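Local coordinates for protein carbonic anhydrase (Trichomonas vaginalis, PDB 6Y04) that probably catalyses the reversible hydration of carbon dioxide to hydrogencarbonate and a proton, as a beta-class carbonic anhydrase with one zinc ion per subunit, at residues F45-I50 with V59-G64; N65-T70 with D74-L79; Q89-M94 with R149-N154; D139-I144 with T176-G181. All coordinates share one frame; numbering follows the deposited sequence.

Contact 1 of 4, residues F45-I50 with V59-G64; sequences FAEDAI and VIKAAG
Glu47, in the short helix 46-49, and Val59, on strand 57-61, mark where the two backbones come nearest, their CA atoms 8.9 Å apart. Side chains and one water bridge that gap. Phe45 takes the N-cap position and its carbonyl O accepts from Ala49 N at 2.9 Å, closing the helix's first turn. Glu47 sends its carboxylate across. The chain kinks at chi2 (86°), which swings the carboxylate over toward the strand, and Glu47 OE2 comes to rest 3.9 Å from Val59 CG1. Lys61 arrives from the opposite direction, extended beyond CG, and its CE lies 4.1 Å from Glu47 OE2. The charged ends, Glu47 OE2 and Lys61 NZ, stand 4.4 Å apart, too far for a salt bridge; a water links them instead, accepting from Lys61 NZ at 2.9 Å and donating weakly to Glu47 OE2. A long, flexible lysine suits this place because its methylenes can lie in the buried interior while the ammonium reaches the water, and the nearby opposite charge probably favours the ionised form of both groups. Val59 supplies a compact beta-branched wall, well fitted to a strand. Around the pair, Asn44 and Val43 of the second subunit pack on Glu47 and Val59 respectively. The contact thus closes the beta-alpha-beta unit of strand 32-36, helix 46-49 and strand 57-61, at the dimer interface of the beta-carbonic anhydrase fold.

Contact 2 of 4, residues N65-T70 with D74-L79; sequences NGIWTT and DIVVSL
Ile67 meets Ile75 and Val76 in apolar packing that carries most of this contact between the loop 65-70 and the first turns of helix 74-85. The two branches of Ile67 divide the work: CG1 lies 3.7 Å from Ile75 CG2, with CD1 of Ile67 also against that methyl, while CG2 rests 3.9 Å from Val76 CG2. With CG1 placed beside its own backbone N (chi1 -56°), Ile67 spreads both arms over successive helix residues, a task for which a beta-branched side chain is well shaped. A second kind of contact sets methyl against backbone: Ile75 stretches its chain (chi2 -178°) until its CD1 is 3.6 Å from the backbone O of Gly66, a contact that any residue's carbonyl could make.

Among the polar groups, Asp74 O is gripped twice, by Ser78 N at 3.1 Å and by Ser78 OG at 2.9 Å, the two donors reaching it from opposite faces of the carbonyl plane; the buried serine hydroxyl is thereby satisfied, and it also bonds Ala63 N of the second subunit. Behind the loop, Ile67 leans on Cys150 and Val151 of helix 140-152, whereas Ile75 continues onto Ile60 of strand 57-61 and Val35 of strand 32-36.

Contact 3 of 4, residues Q89-M94 with R149-N154; sequences QEIFIM and RCVREN
Helix 140-152 packs here across one face of the central sheet, its last turn lying against strand 90-96, the middle strand of the five. Val151 meets Ile91 and Ile93, alternate residues whose side chains project from the same side of the strand. The backbones are nearest at Ile91 and Val151, whose CA atoms are 9.2 Å apart, so the space is bridged by methyl groups. The short fork of the valine suits its place by offering one methyl to each isoleucine. Its CG1, anti to the backbone N (chi1 -180°), meets Ile91 CD1 at 4.2 Å, the two side chains reaching toward each other tip to tip. Its CG2 lies closer, 3.7 Å from Ile93 CD1, and there the chains slide past one another in opposite directions. Both isoleucines hold CG1 beside their own backbone N and extend chi2 (167° in Ile91, 151° in Ile93), which together carry CD1 out toward the helix. Beta-branched isoleucines suit a strand, and their buried, apolar ends ask for no polar partner. On the outer side of the helix end, Arg149 NH1 and exposed Glu153 OE1 form a salt bridge one turn apart, long at 3.4 Å and weak as a hydrogen bond. Leu79 of helix 74-85 touches both Ile91 and Val151, while Ile163 of the neighbouring strand borders Ile93 and Val151. This is the layered helix-on-sheet packing of an alpha/beta fold, with two helices sharing one hydrophobic face.

Contact 4 of 4, residues D139-I144 with T176-G181; sequences DPIDNI and TTIING
Ile141 and Ile144, one turn apart near the start of helix 140-152, both rest on Ile178 of strand 175-179, outermost in this chain's sheet. Asp139 opens the helix as its N-cap: OD1 accepts a weak bond from Ile141 N at 3.3 Å, and OD2 accepts from Asp142 N at 3.2 Å, met from above the carboxylate plane. Aspartate suits the place, since its short acidic side chain can fold back onto backbone N-H groups that would lack a helical partner, and its charge probably interacts favourably with the helix dipole. Pro140 follows at the first helical position, where its missing N-H costs no helix bond. Ile141 sits at the border of the contact, its CG2 4.5 Å from Ile178 CG2. Past Asp142, which points away from the strand, and Asn143, whose ND2 bonds weakly to Gly64 O, comes buried Ile144, with CG2 4.2 Å from Ile178 CB. Branched apolar side chains fill this seam, and beta-branched Ile178 also fits a strand. Leu167 of the adjoining strand touches both Ile144 and Ile178. Ile178 and Ile179 both face Gly165, a classic beta bulge. The arrangement is a capped helix start packed on a bulged, antiparallel strand of a mixed sheet.

Along the chain, contacts 1, 2 and 3 come in series, whereas contacts 3 and 4 interleave, since segment 139-144 of contact 4 falls between the two segments of contact 3; both use helix 140-152, contact 3 at its end and contact 4 at its beginning. The centres of contacts 3 and 4 lie about 11 Å apart, those of contacts 2 and 3 about 9 Å. Contacts 1, 3 and 4 reach the same mixed sheet, through both strands that are outermost within the chain, 57-61 and 175-179, and its middle one, 90-96. Contact 2 joins this set through helix 74-85, which packs on strand 57-61. Contact 1 ends at Gly64 and contact 2 begins at Asn65, and the side chain of Asn65 lies about 5 Å from the zinc ion, tying the packed core to the metal site.

Contact 1 of 4, residues F45-I50 with V59-G64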
loop_
_atom_site.group_PDB
_atom_site.type_symbol
_atom_site.label_atom_id
_atom_site.label_comp_id
_atom_site.label_asym_id
_atom_site.label_seq_id
_atom_site.Cartn_x
_atom_site.Cartn_y
_atom_site.Cartn_z
ATOM N N PHE A 45 -1.393 5.780 12.625
ATOM C CA PHE A 45 -0.259 5.905 13.518
ATOM C C PHE A 45 0.918 6.539 12.790
ATOM O O PHE A 45 1.386 7.603 13.179
ATOM C CB PHE A 45 0.100 4.536 14.100
ATOM C CG PHE A 45 1.101 4.587 15.221
ATOM C CD1 PHE A 45 0.764 5.152 16.445
ATOM C CD2 PHE A 45 2.377 4.075 15.052
ATOM C CE1 PHE A 45 1.680 5.196 17.484
ATOM C CE2 PHE A 45 3.294 4.118 16.093
ATOM C CZ PHE A 45 2.946 4.676 17.306
ATOM N N ALA A 46 1.360 5.890 11.711
ATOM C CA ALA A 46 2.581 6.253 11.012
ATOM C C ALA A 46 2.526 7.696 10.502
ATOM O O ALA A 46 3.523 8.419 10.581
ATOM C CB ALA A 46 2.817 5.264 9.898
ATOM N N GLU A 47 1.357 8.109 9.993
ATOM C CA GLU A 47 1.205 9.421 9.387
ATOM C C GLU A 47 1.297 10.496 10.464
ATOM O O GLU A 47 1.946 11.525 10.256
ATOM C CB GLU A 47 -0.125 9.533 8.639
ATOM C CG GLU A 47 -0.228 8.606 7.443
ATOM C CD GLU A 47 -0.727 7.189 7.706
ATOM O OE1 GLU A 47 -1.019 6.845 8.891
ATOM O OE2 GLU A 47 -0.829 6.428 6.715
ATOM N N ASP A 48 0.646 10.244 11.608
ATOM C CA ASP A 48 0.698 11.197 12.702
ATOM C C ASP A 48 2.142 11.295 13.191
ATOM O O ASP A 48 2.598 12.369 13.571
ATOM C CB ASP A 48 -0.239 10.820 13.853
ATOM C CG ASP A 48 -1.723 10.841 13.524
ATOM O OD1 ASP A 48 -2.102 11.386 12.468
ATOM O OD2 ASP A 48 -2.494 10.304 14.336
ATOM N N ALA A 49 2.846 10.155 13.165
ATOM C CA ALA A 49 4.186 10.041 13.713
ATOM C C ALA A 49 5.167 10.885 12.901
ATOM O O ALA A 49 6.168 11.351 13.440
ATOM C CB ALA A 49 4.604 8.592 13.764
ATOM N N ILE A 50 4.863 11.081 11.613
ATOM C CA ILE A 50 5.734 11.866 10.750
ATOM C C ILE A 50 5.099 13.222 10.426
ATOM O O ILE A 50 5.639 13.979 9.621
ATOM C CB ILE A 50 6.141 11.067 9.490
ATOM C CG1 ILE A 50 4.930 10.649 8.650
ATOM C CG2 ILE A 50 7.005 9.872 9.879
ATOM C CD1 ILE A 50 5.270 10.245 7.227
ATOM N N VAL A 59 0.296 7.659 0.067
ATOM C CA VAL A 59 0.826 6.619 0.928
ATOM C C VAL A 59 0.644 5.274 0.231
ATOM O O VAL A 59 -0.466 4.918 -0.150
ATOM C CB VAL A 59 0.172 6.640 2.329
ATOM C CG1 VAL A 59 0.721 5.538 3.229
ATOM C CG2 VAL A 59 0.302 8.005 2.998
ATOM N N ILE A 60 1.758 4.549 0.070
ATOM C CA ILE A 60 1.826 3.272 -0.624
ATOM C C ILE A 60 2.253 2.253 0.425
ATOM O O ILE A 60 3.216 2.504 1.138
ATOM C CB ILE A 60 2.852 3.381 -1.777
ATOM C CG1 ILE A 60 2.455 4.475 -2.774
ATOM C CG2 ILE A 60 3.089 2.041 -2.461
ATOM C CD1 ILE A 60 3.613 5.238 -3.378
ATOM N N LYS A 61 1.520 1.141 0.553
ATOM C CA LYS A 61 1.828 0.161 1.585
ATOM C C LYS A 61 1.799 -1.262 1.033
ATOM O O LYS A 61 0.834 -1.673 0.395
ATOM C CB LYS A 61 0.813 0.205 2.729
ATOM C CG LYS A 61 0.715 1.493 3.535
ATOM C CD LYS A 61 -0.068 1.228 4.797
ATOM C CE LYS A 61 -0.479 2.467 5.549
ATOM N NZ LYS A 61 -1.324 2.086 6.705
ATOM N N ALA A 62 2.844 -2.028 1.360
ATOM C CA ALA A 62 2.921 -3.453 1.093
ATOM C C ALA A 62 3.691 -4.119 2.227
ATOM O O ALA A 62 4.459 -3.458 2.920
ATOM C CB ALA A 62 3.597 -3.699 -0.239
ATOM N N ALA A 63 3.510 -5.434 2.377
ATOM C CA ALA A 63 4.246 -6.208 3.364
ATOM C C ALA A 63 5.745 -6.006 3.170
ATOM O O ALA A 63 6.310 -6.471 2.187
ATOM C CB ALA A 63 3.864 -7.665 3.255
ATOM N N GLY A 64 6.376 -5.284 4.102
ATOM C CA GLY A 64 7.821 -5.122 4.105
ATOM C C GLY A 64 8.309 -3.936 3.274
ATOM O O GLY A 64 9.514 -3.700 3.192
HETATM O O HOH W 1 0.122 4.052 8.333
#

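Contact 2 of 4, residues N65-T70 with D74-L79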
loop_
_atom_site.group_PDB
_atom_site.type_symbol
_atom_site.label_atom_id
_atom_site.label_comp_id
_atom_site.label_asym_id
_atom_site.label_seq_id
_atom_site.Cartn_x
_atom_site.Cartn_y
_atom_site.Cartn_z
ATOM N N ASN A 65 7.372 -3.198 2.661
ATOM C CA ASN A 65 7.649 -1.937 1.977
ATOM C C ASN A 65 8.904 -2.026 1.101
ATOM O O ASN A 65 9.750 -1.128 1.125
ATOM C CB ASN A 65 7.767 -0.769 2.966
ATOM C CG ASN A 65 8.745 -1.041 4.090
ATOM O OD1 ASN A 65 8.379 -1.629 5.107
ATOM N ND2 ASN A 65 9.992 -0.635 3.909
ATOM N N GLY A 66 9.009 -3.107 0.321
ATOM C CA GLY A 66 10.240 -3.407 -0.391
ATOM C C GLY A 66 10.138 -3.118 -1.885
ATOM O O GLY A 66 9.117 -3.393 -2.518
ATOM N N ILE A 67 11.210 -2.529 -2.422
ATOM C CA ILE A 67 11.449 -2.492 -3.854
ATOM C C ILE A 67 12.759 -3.229 -4.096
ATOM O O ILE A 67 13.824 -2.749 -3.717
ATOM C CB ILE A 67 11.504 -1.041 -4.384
ATOM C CG1 ILE A 67 10.243 -0.246 -4.040
ATOM C CG2 ILE A 67 11.809 -1.009 -5.874
ATOM C CD1 ILE A 67 10.285 0.404 -2.672
ATOM N N TRP A 68 12.663 -4.413 -4.700
ATOM C CA TRP A 68 13.844 -5.197 -5.014
ATOM C C TRP A 68 14.105 -5.167 -6.518
ATOM O O TRP A 68 15.179 -5.566 -6.967
ATOM C CB TRP A 68 13.723 -6.624 -4.455
ATOM C CG TRP A 68 12.408 -7.301 -4.715
ATOM C CD1 TRP A 68 11.337 -7.352 -3.872
ATOM C CD2 TRP A 68 12.020 -8.043 -5.891
ATOM N NE1 TRP A 68 10.313 -8.062 -4.440
ATOM C CE2 TRP A 68 10.701 -8.504 -5.676
ATOM C CE3 TRP A 68 12.653 -8.370 -7.101
ATOM C CZ2 TRP A 68 10.011 -9.267 -6.623
ATOM C CZ3 TRP A 68 11.971 -9.113 -8.045
ATOM C CH2 TRP A 68 10.665 -9.556 -7.803
ATOM N N THR A 69 13.119 -4.680 -7.284
ATOM C CA THR A 69 13.169 -4.691 -8.739
ATOM C C THR A 69 13.529 -3.304 -9.264
ATOM O O THR A 69 13.212 -2.294 -8.629
ATOM C CB THR A 69 11.827 -5.150 -9.334
ATOM O OG1 THR A 69 12.025 -5.397 -10.726
ATOM C CG2 THR A 69 10.712 -4.140 -9.164
ATOM N N THR A 70 14.188 -3.273 -10.430
ATOM C CA THR A 70 14.352 -2.032 -11.179
ATOM C C THR A 70 13.468 -2.038 -12.430
ATOM O O THR A 70 13.570 -1.145 -13.267
ATOM C CB THR A 70 15.823 -1.681 -11.454
ATOM O OG1 THR A 70 16.311 -2.557 -12.472
ATOM C CG2 THR A 70 16.702 -1.728 -10.219
ATOM N N ASP A 74 3.758 -3.086 -8.261
ATOM C CA ASP A 74 2.684 -2.276 -7.701
ATOM C C ASP A 74 3.270 -0.992 -7.105
ATOM O O ASP A 74 2.769 0.104 -7.368
ATOM C CB ASP A 74 1.885 -3.038 -6.631
ATOM C CG ASP A 74 1.066 -4.223 -7.120
ATOM O OD1 ASP A 74 0.670 -4.231 -8.293
ATOM O OD2 ASP A 74 0.833 -5.139 -6.318
ATOM N N ILE A 75 4.343 -1.136 -6.310
ATOM C CA ILE A 75 4.907 -0.015 -5.574
ATOM C C ILE A 75 5.526 0.972 -6.558
ATOM O O ILE A 75 5.264 2.172 -6.483
ATOM C CB ILE A 75 5.889 -0.471 -4.474
ATOM C CG1 ILE A 75 5.148 -1.161 -3.328
ATOM C CG2 ILE A 75 6.698 0.708 -3.956
ATOM C CD1 ILE A 75 6.047 -1.598 -2.187
ATOM N N VAL A 76 6.315 0.454 -7.496
ATOM C CA VAL A 76 7.006 1.289 -8.463
ATOM C C VAL A 76 5.997 2.097 -9.280
ATOM O O VAL A 76 6.142 3.306 -9.409
ATOM C CB VAL A 76 7.977 0.465 -9.330
ATOM C CG1 VAL A 76 8.333 1.188 -10.616
ATOM C CG2 VAL A 76 9.242 0.117 -8.554
ATOM N N VAL A 77 4.958 1.434 -9.800
ATOM C CA VAL A 77 3.944 2.092 -10.615
ATOM C C VAL A 77 3.289 3.224 -9.819
ATOM O O VAL A 77 3.044 4.304 -10.358
ATOM C CB VAL A 77 2.904 1.080 -11.143
ATOM C CG1 VAL A 77 1.668 1.745 -11.744
ATOM C CG2 VAL A 77 3.530 0.114 -12.134
ATOM N N SER A 78 3.007 2.960 -8.535
ATOM C CA SER A 78 2.448 3.946 -7.622
ATOM C C SER A 78 3.336 5.185 -7.552
ATOM O O SER A 78 2.832 6.303 -7.517
ATOM C CB SER A 78 2.230 3.353 -6.254
ATOM O OG SER A 78 1.259 2.316 -6.304
ATOM N N LEU A 79 4.655 4.974 -7.553
ATOM C CA LEU A 79 5.603 6.076 -7.502
ATOM C C LEU A 79 5.614 6.860 -8.815
ATOM O O LEU A 79 5.729 8.085 -8.793
ATOM C CB LEU A 79 6.991 5.535 -7.135
ATOM C CG LEU A 79 7.094 5.014 -5.699
ATOM C CD1 LEU A 79 8.410 4.297 -5.456
ATOM C CD2 LEU A 79 6.880 6.136 -4.691
#

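Contact 3 of 4, residues Q89-M94 with R149-N154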
loop_
_atom_site.group_PDB
_atom_site.type_symbol
_atom_site.label_atom_id
_atom_site.label_comp_id
_atom_site.label_asym_id
_atom_site.label_seq_id
_atom_site.Cartn_x
_atom_site.Cartn_y
_atom_site.Cartn_z
ATOM N N GLN A 89 7.429 15.252 -5.621
ATOM C CA GLN A 89 8.800 15.697 -5.833
ATOM C C GLN A 89 9.780 14.962 -4.918
ATOM O O GLN A 89 10.984 15.064 -5.128
ATOM C CB GLN A 89 8.929 17.196 -5.566
ATOM C CG GLN A 89 8.047 18.060 -6.447
ATOM C CD GLN A 89 7.976 19.469 -5.900
ATOM O OE1 GLN A 89 8.427 19.752 -4.791
ATOM N NE2 GLN A 89 7.400 20.378 -6.674
ATOM N N GLU A 90 9.270 14.248 -3.901
ATOM C CA GLU A 90 10.116 13.572 -2.927
ATOM C C GLU A 90 9.497 12.230 -2.547
ATOM O O GLU A 90 8.279 12.126 -2.389
ATOM C CB GLU A 90 10.301 14.437 -1.677
ATOM C CG GLU A 90 11.138 15.689 -1.911
ATOM C CD GLU A 90 11.515 16.476 -0.667
ATOM O OE1 GLU A 90 12.020 15.855 0.290
ATOM O OE2 GLU A 90 11.293 17.707 -0.645
ATOM N N ILE A 91 10.350 11.212 -2.395
ATOM C CA ILE A 91 9.881 9.902 -1.976
ATOM C C ILE A 91 10.546 9.539 -0.652
ATOM O O ILE A 91 11.768 9.599 -0.526
ATOM C CB ILE A 91 10.142 8.833 -3.060
ATOM C CG1 ILE A 91 9.442 9.154 -4.384
ATOM C CG2 ILE A 91 9.778 7.441 -2.556
ATOM C CD1 ILE A 91 9.923 8.307 -5.551
ATOM N N PHE A 92 9.721 9.159 0.331
ATOM C CA PHE A 92 10.209 8.622 1.590
ATOM C C PHE A 92 9.854 7.143 1.681
ATOM O O PHE A 92 8.676 6.779 1.633
ATOM C CB PHE A 92 9.566 9.364 2.761
ATOM C CG PHE A 92 9.907 10.828 2.828
ATOM C CD1 PHE A 92 9.285 11.740 1.984
ATOM C CD2 PHE A 92 10.857 11.294 3.726
ATOM C CE1 PHE A 92 9.605 13.091 2.034
ATOM C CE2 PHE A 92 11.176 12.643 3.776
ATOM C CZ PHE A 92 10.550 13.538 2.935
ATOM N N ILE A 93 10.884 6.298 1.809
ATOM C CA ILE A 93 10.671 4.882 2.072
ATOM C C ILE A 93 10.909 4.604 3.555
ATOM O O ILE A 93 12.006 4.819 4.073
ATOM C CB ILE A 93 11.544 4.019 1.137
ATOM C CG1 ILE A 93 11.142 4.251 -0.322
ATOM C CG2 ILE A 93 11.461 2.545 1.514
ATOM C CD1 ILE A 93 12.271 4.058 -1.290
ATOM N N MET A 94 9.857 4.123 4.228
ATOM C CA MET A 94 9.858 4.022 5.679
ATOM C C MET A 94 9.565 2.588 6.120
ATOM O O MET A 94 8.414 2.142 6.099
ATOM C CB MET A 94 8.835 4.982 6.288
ATOM C CG MET A 94 8.775 4.896 7.792
ATOM S SD MET A 94 7.922 6.284 8.532
ATOM C CE MET A 94 6.246 5.950 7.996
ATOM N N ARG A 149 17.898 2.179 -2.887
ATOM C CA ARG A 149 18.814 2.008 -4.005
ATOM C C ARG A 149 18.041 1.627 -5.267
ATOM O O ARG A 149 18.305 2.174 -6.332
ATOM C CB ARG A 149 19.915 0.997 -3.673
ATOM C CG ARG A 149 21.090 1.038 -4.637
ATOM C CD ARG A 149 21.952 -0.215 -4.608
ATOM N NE ARG A 149 21.180 -1.392 -4.221
ATOM C CZ ARG A 149 20.848 -2.407 -5.020
ATOM N NH1 ARG A 149 21.258 -2.442 -6.280
ATOM N NH2 ARG A 149 20.131 -3.409 -4.541
ATOM N N CYS A 150 17.082 0.703 -5.136
ATOM C CA CYS A 150 16.376 0.165 -6.293
ATOM C C CYS A 150 15.457 1.210 -6.924
ATOM O O CYS A 150 15.257 1.198 -8.135
ATOM C CB CYS A 150 15.607 -1.112 -5.965
ATOM S SG CYS A 150 16.689 -2.559 -5.782
ATOM N N VAL A 151 14.897 2.104 -6.107
ATOM C CA VAL A 151 14.101 3.196 -6.638
ATOM C C VAL A 151 15.025 4.163 -7.379
ATOM O O VAL A 151 14.718 4.589 -8.490
ATOM C CB VAL A 151 13.258 3.888 -5.549
ATOM C CG1 VAL A 151 12.422 5.027 -6.119
ATOM C CG2 VAL A 151 12.363 2.898 -4.825
ATOM N N ARG A 152 16.177 4.469 -6.766
ATOM C CA ARG A 152 17.160 5.380 -7.340
ATOM C C ARG A 152 17.589 4.909 -8.731
ATOM O O ARG A 152 17.583 5.691 -9.678
ATOM C CB ARG A 152 18.335 5.574 -6.372
ATOM C CG ARG A 152 19.463 6.458 -6.887
ATOM C CD ARG A 152 18.993 7.612 -7.760
ATOM N NE ARG A 152 18.492 8.775 -7.036
ATOM C CZ ARG A 152 17.426 9.491 -7.383
ATOM N NH1 ARG A 152 16.697 9.159 -8.436
ATOM N NH2 ARG A 152 17.082 10.532 -6.655
ATOM N N GLU A 153 17.939 3.622 -8.847
ATOM C CA GLU A 153 18.519 3.068 -10.061
ATOM C C GLU A 153 17.435 2.701 -11.068
ATOM O O GLU A 153 17.742 2.158 -12.125
ATOM C CB GLU A 153 19.429 1.884 -9.732
ATOM C CG GLU A 153 20.818 2.326 -9.304
ATOM C CD GLU A 153 21.620 1.359 -8.444
ATOM O OE1 GLU A 153 21.382 0.131 -8.536
ATOM O OE2 GLU A 153 22.483 1.839 -7.677
ATOM N N ASN A 154 16.172 2.994 -10.726
ATOM C CA ASN A 154 15.069 2.751 -11.642
ATOM C C ASN A 154 15.144 3.777 -12.770
ATOM O O ASN A 154 15.133 4.982 -12.518
ATOM C CB ASN A 154 13.706 2.728 -10.940
ATOM C CG ASN A 154 12.595 2.176 -11.812
ATOM O OD1 ASN A 154 12.339 2.690 -12.893
ATOM N ND2 ASN A 154 11.920 1.135 -11.355
#

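Contact 4 of 4, residues D139-I144 with T176-G181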
loop_
_atom_site.group_PDB
_atom_site.type_symbol
_atom_site.label_atom_id
_atom_site.label_comp_id
_atom_site.label_asym_id
_atom_site.label_seq_id
_atom_site.Cartn_x
_atom_site.Cartn_y
_atom_site.Cartn_z
ATOM N N ASP A 139 16.720 -7.955 6.773
ATOM C CA ASP A 139 16.708 -7.071 7.928
ATOM C C ASP A 139 16.010 -5.771 7.523
ATOM O O ASP A 139 16.176 -5.316 6.389
ATOM C CB ASP A 139 18.126 -6.925 8.503
ATOM C CG ASP A 139 18.476 -5.552 9.060
ATOM O OD1 ASP A 139 17.755 -5.069 9.955
ATOM O OD2 ASP A 139 19.482 -4.978 8.600
ATOM N N PRO A 140 15.180 -5.154 8.405
ATOM C CA PRO A 140 14.487 -3.904 8.077
ATOM C C PRO A 140 15.371 -2.766 7.565
ATOM O O PRO A 140 15.006 -2.107 6.591
ATOM C CB PRO A 140 13.793 -3.517 9.395
ATOM C CG PRO A 140 13.588 -4.838 10.107
ATOM C CD PRO A 140 14.814 -5.652 9.742
ATOM N N ILE A 141 16.525 -2.550 8.217
ATOM C CA ILE A 141 17.435 -1.472 7.850
ATOM C C ILE A 141 18.036 -1.747 6.469
ATOM O O ILE A 141 18.118 -0.855 5.619
ATOM C CB ILE A 141 18.517 -1.257 8.931
ATOM C CG1 ILE A 141 17.911 -0.727 10.232
ATOM C CG2 ILE A 141 19.621 -0.335 8.425
ATOM C CD1 ILE A 141 18.333 -1.491 11.469
ATOM N N ASP A 142 18.455 -2.997 6.260
ATOM C CA ASP A 142 19.096 -3.371 5.014
ATOM C C ASP A 142 18.089 -3.253 3.874
ATOM O O ASP A 142 18.452 -2.815 2.788
ATOM C CB ASP A 142 19.866 -4.690 5.141
ATOM C CG ASP A 142 21.367 -4.501 5.357
ATOM O OD1 ASP A 142 21.771 -3.748 6.291
ATOM O OD2 ASP A 142 22.131 -5.097 4.574
ATOM N N ASN A 143 16.825 -3.602 4.159
ATOM C CA ASN A 143 15.737 -3.515 3.198
ATOM C C ASN A 143 15.477 -2.057 2.824
ATOM O O ASN A 143 15.202 -1.760 1.662
ATOM C CB ASN A 143 14.457 -4.216 3.678
ATOM C CG ASN A 143 13.305 -4.058 2.703
ATOM O OD1 ASN A 143 13.313 -4.650 1.619
ATOM N ND2 ASN A 143 12.322 -3.241 3.059
ATOM N N ILE A 144 15.557 -1.158 3.812
ATOM C CA ILE A 144 15.372 0.262 3.559
ATOM C C ILE A 144 16.472 0.742 2.612
ATOM O O ILE A 144 16.181 1.346 1.581
ATOM C CB ILE A 144 15.343 1.086 4.861
ATOM C CG1 ILE A 144 14.082 0.827 5.686
ATOM C CG2 ILE A 144 15.498 2.574 4.556
ATOM C CD1 ILE A 144 14.253 1.120 7.170
ATOM N N THR A 176 13.653 7.326 12.836
ATOM C CA THR A 176 15.058 7.669 12.685
ATOM C C THR A 176 15.411 7.686 11.195
ATOM O O THR A 176 15.046 6.772 10.462
ATOM C CB THR A 176 15.978 6.774 13.536
ATOM O OG1 THR A 176 16.728 5.888 12.705
ATOM C CG2 THR A 176 15.273 5.983 14.615
ATOM N N THR A 177 16.137 8.727 10.770
ATOM C CA THR A 177 16.609 8.881 9.404
ATOM C C THR A 177 17.684 7.837 9.116
ATOM O O THR A 177 18.605 7.652 9.905
ATOM C CB THR A 177 17.107 10.315 9.184
ATOM O OG1 THR A 177 15.991 11.160 9.459
ATOM C CG2 THR A 177 17.614 10.599 7.789
ATOM N N ILE A 178 17.548 7.151 7.981
ATOM C CA ILE A 178 18.533 6.167 7.558
ATOM C C ILE A 178 19.305 6.723 6.362
ATOM O O ILE A 178 20.533 6.757 6.389
ATOM C CB ILE A 178 17.861 4.814 7.249
ATOM C CG1 ILE A 178 16.989 4.321 8.410
ATOM C CG2 ILE A 178 18.893 3.777 6.830
ATOM C CD1 ILE A 178 17.732 4.063 9.711
ATOM N N ILE A 179 18.575 7.179 5.332
ATOM C CA ILE A 179 19.201 7.814 4.179
ATOM C C ILE A 179 18.563 9.175 3.924
ATOM O O ILE A 179 17.343 9.286 3.858
ATOM C CB ILE A 179 19.149 6.904 2.933
ATOM C CG1 ILE A 179 20.020 5.660 3.118
ATOM C CG2 ILE A 179 19.555 7.659 1.677
ATOM C CD1 ILE A 179 19.848 4.614 2.032
ATOM N N ASN A 180 19.406 10.205 3.782
ATOM C CA ASN A 180 18.984 11.527 3.339
ATOM C C ASN A 180 19.272 11.636 1.841
ATOM O O ASN A 180 20.420 11.508 1.426
ATOM C CB ASN A 180 19.701 12.622 4.136
ATOM C CG ASN A 180 19.398 14.039 3.684
ATOM O OD1 ASN A 180 19.277 14.320 2.490
ATOM N ND2 ASN A 180 19.276 14.946 4.639
ATOM N N GLY A 181 18.229 11.889 1.037
ATOM C CA GLY A 181 18.340 11.717 -0.402
ATOM C C GLY A 181 18.522 13.013 -1.190
ATOM O O GLY A 181 18.432 12.979 -2.410
#